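Local coordinates for protein PnpC (Pseudomonas putida, PDB 3N9T) that probably catalyses the iron(III)-dependent intradiol cleavage of hydroxyquinol by dioxygen, at residues A213-H218 with V232-N237. Numbering follows the deposited sequence.
Sequences AWRPAH and VTHLFN. With FE (Fe (III) ion), chain D.
His218 reaches the ferric ion through NE2, 2.0 Å from the metal, while His234 ND1 lies over one face of the His218 imidazole, displaced toward the rim and 3.5 Å from His218 CD2. The two histidines run side by side and point the same way, but their rings are tilted by 33°. The rotation of the His218 ring is fixed at its other nitrogen: ND1 donates to Pro216 O at 2.8 Å, an almost straight bond (173°) in the plane of the ring. CG sits between the backbone N and the carbonyl carbon (chi1 54°), which brings ND1 round to the Pro216 carbonyl. At the base of this side chain, His218 CB lies 3.7 Å from Phe236 CD1, and Pro216 CG packs obliquely on the same phenyl ring.

Arg215 meets two of the rings at their edges. Its chain, bent at chi2 and chi3, carries NH1 to the edge of the His234 ring, 3.3 Å from His234 CE1, and NH2 to the edge of the Phe236 ring; NH2 also forms a salt bridge with Asp246. Farther from the metal, Asn237 N donates to Ala217 O at 3.1 Å, approaching from above the carbonyl plane, and the Asn237 amide lies against Ala217 CB while its ND2 is held by Pro191 O. His218 and Phe236 form an antiparallel non-hydrogen-bonded pair in the hairpin of strands 214-224 and 231-237. Together with Tyr160, Tyr194 and His220, His218 supplies the protein ligands of the iron, which also binds a water: the two-tyrosine, two-histidine ferric site characteristic of intradiol ring-cleavage dioxygenases.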
loop_
_atom_site.group_PDB
_atom_site.type_symbol
_atom_site.label_atom_id
_atom_site.label_comp_id
_atom_site.label_asym_id
_atom_site.label_seq_id
_atom_site.Cartn_x
_atom_site.Cartn_y
_atom_site.Cartn_z
ATOM N N ALA A 213 -0.820 0.334 21.651
ATOM C CA ALA A 213 -1.817 -0.393 20.888
ATOM C C ALA A 213 -3.208 -0.391 21.538
ATOM O O ALA A 213 -4.022 -1.275 21.231
ATOM C CB ALA A 213 -1.312 -1.855 20.622
ATOM N N TRP A 214 -3.506 0.564 22.434
ATOM C CA TRP A 214 -4.778 0.491 23.187
ATOM C C TRP A 214 -5.928 1.207 22.520
ATOM O O TRP A 214 -5.791 2.338 22.014
ATOM C CB TRP A 214 -4.673 1.003 24.629
ATOM C CG TRP A 214 -3.804 0.171 25.502
ATOM C CD1 TRP A 214 -2.456 0.274 25.629
ATOM C CD2 TRP A 214 -4.204 -0.907 26.345
ATOM N NE1 TRP A 214 -1.987 -0.673 26.504
ATOM C CE2 TRP A 214 -3.037 -1.406 26.970
ATOM C CE3 TRP A 214 -5.441 -1.473 26.686
ATOM C CZ2 TRP A 214 -3.069 -2.431 27.904
ATOM C CZ3 TRP A 214 -5.464 -2.501 27.599
ATOM C CH2 TRP A 214 -4.285 -3.009 28.162
ATOM N N ARG A 215 -7.092 0.585 22.624
ATOM C CA ARG A 215 -8.340 1.327 22.508
ATOM C C ARG A 215 -8.948 1.739 23.849
ATOM O O ARG A 215 -8.980 0.929 24.775
ATOM C CB ARG A 215 -9.332 0.517 21.758
ATOM C CG ARG A 215 -8.708 0.066 20.423
ATOM C CD ARG A 215 -9.673 0.209 19.299
ATOM N NE ARG A 215 -10.246 1.541 19.218
ATOM C CZ ARG A 215 -11.458 1.760 18.749
ATOM N NH1 ARG A 215 -12.173 0.743 18.310
ATOM N NH2 ARG A 215 -11.953 2.979 18.688
ATOM N N PRO A 216 -9.439 2.982 23.945
ATOM C CA PRO A 216 -10.263 3.300 25.123
ATOM C C PRO A 216 -11.512 2.431 25.209
ATOM O O PRO A 216 -12.051 2.014 24.184
ATOM C CB PRO A 216 -10.697 4.750 24.900
ATOM C CG PRO A 216 -10.504 4.996 23.428
ATOM C CD PRO A 216 -9.491 4.039 22.904
ATOM N N ALA A 217 -11.983 2.209 26.441
ATOM C CA ALA A 217 -13.207 1.435 26.702
ATOM C C ALA A 217 -14.416 1.976 25.938
ATOM O O ALA A 217 -14.606 3.183 25.834
ATOM C CB ALA A 217 -13.475 1.381 28.236
ATOM N N HIS A 218 -15.184 1.081 25.321
ATOM C CA HIS A 218 -16.352 1.516 24.559
ATOM C C HIS A 218 -17.427 0.489 24.463
ATOM O O HIS A 218 -17.152 -0.708 24.576
ATOM C CB HIS A 218 -15.981 1.914 23.129
ATOM C CG HIS A 218 -15.231 0.848 22.368
ATOM N ND1 HIS A 218 -13.873 0.675 22.481
ATOM C CD2 HIS A 218 -15.653 -0.076 21.464
ATOM C CE1 HIS A 218 -13.495 -0.331 21.693
ATOM N NE2 HIS A 218 -14.556 -0.811 21.072
ATOM N N VAL A 232 -24.168 3.558 12.960
ATOM C CA VAL A 232 -23.177 2.670 13.563
ATOM C C VAL A 232 -22.205 3.600 14.273
ATOM O O VAL A 232 -21.648 4.524 13.618
ATOM C CB VAL A 232 -22.368 1.947 12.465
ATOM C CG1 VAL A 232 -21.099 1.241 13.059
ATOM C CG2 VAL A 232 -23.267 0.920 11.773
ATOM N N THR A 233 -22.010 3.425 15.582
ATOM C CA THR A 233 -21.159 4.377 16.318
ATOM C C THR A 233 -20.582 3.633 17.522
ATOM O O THR A 233 -20.780 2.412 17.615
ATOM C CB THR A 233 -21.928 5.681 16.674
ATOM O OG1 THR A 233 -20.987 6.683 17.092
ATOM C CG2 THR A 233 -23.028 5.435 17.767
ATOM N N HIS A 234 -19.847 4.334 18.396
ATOM C CA HIS A 234 -19.283 3.750 19.673
ATOM C C HIS A 234 -19.679 4.797 20.732
ATOM O O HIS A 234 -19.750 6.005 20.392
ATOM C CB HIS A 234 -17.736 3.815 19.707
ATOM C CG HIS A 234 -17.007 2.960 18.728
ATOM N ND1 HIS A 234 -15.787 2.395 19.018
ATOM C CD2 HIS A 234 -17.272 2.638 17.450
ATOM C CE1 HIS A 234 -15.345 1.751 17.957
ATOM N NE2 HIS A 234 -16.227 1.900 16.997
ATOM N N LEU A 235 -19.917 4.375 21.989
ATOM C CA LEU A 235 -19.982 5.316 23.163
ATOM C C LEU A 235 -18.745 5.009 23.973
ATOM O O LEU A 235 -18.483 3.826 24.331
ATOM C CB LEU A 235 -21.219 5.030 24.047
ATOM C CG LEU A 235 -22.535 5.462 23.370
ATOM C CD1 LEU A 235 -23.645 5.485 24.477
ATOM C CD2 LEU A 235 -22.407 6.908 22.663
ATOM N N PHE A 236 -17.915 6.006 24.208
ATOM C CA PHE A 236 -16.627 5.751 24.877
ATOM C C PHE A 236 -16.738 6.212 26.317
ATOM O O PHE A 236 -17.284 7.297 26.533
ATOM C CB PHE A 236 -15.513 6.597 24.242
ATOM C CG PHE A 236 -15.188 6.196 22.812
ATOM C CD1 PHE A 236 -14.265 5.202 22.583
ATOM C CD2 PHE A 236 -15.849 6.788 21.724
ATOM C CE1 PHE A 236 -13.957 4.802 21.285
ATOM C CE2 PHE A 236 -15.549 6.373 20.436
ATOM C CZ PHE A 236 -14.596 5.386 20.238
ATOM N N ASN A 237 -16.148 5.460 27.274
ATOM C CA ASN A 237 -16.149 5.884 28.692
ATOM C C ASN A 237 -15.392 7.216 28.849
ATOM O O ASN A 237 -14.214 7.319 28.523
ATOM C CB ASN A 237 -15.494 4.865 29.662
ATOM C CG ASN A 237 -16.039 3.424 29.514
ATOM O OD1 ASN A 237 -16.627 3.053 28.489
ATOM N ND2 ASN A 237 -15.748 2.590 30.506
HETATM FE FE FE D . -14.664 -2.459 19.995
HETATM O O HOH W 1 -14.210 -2.832 17.954
#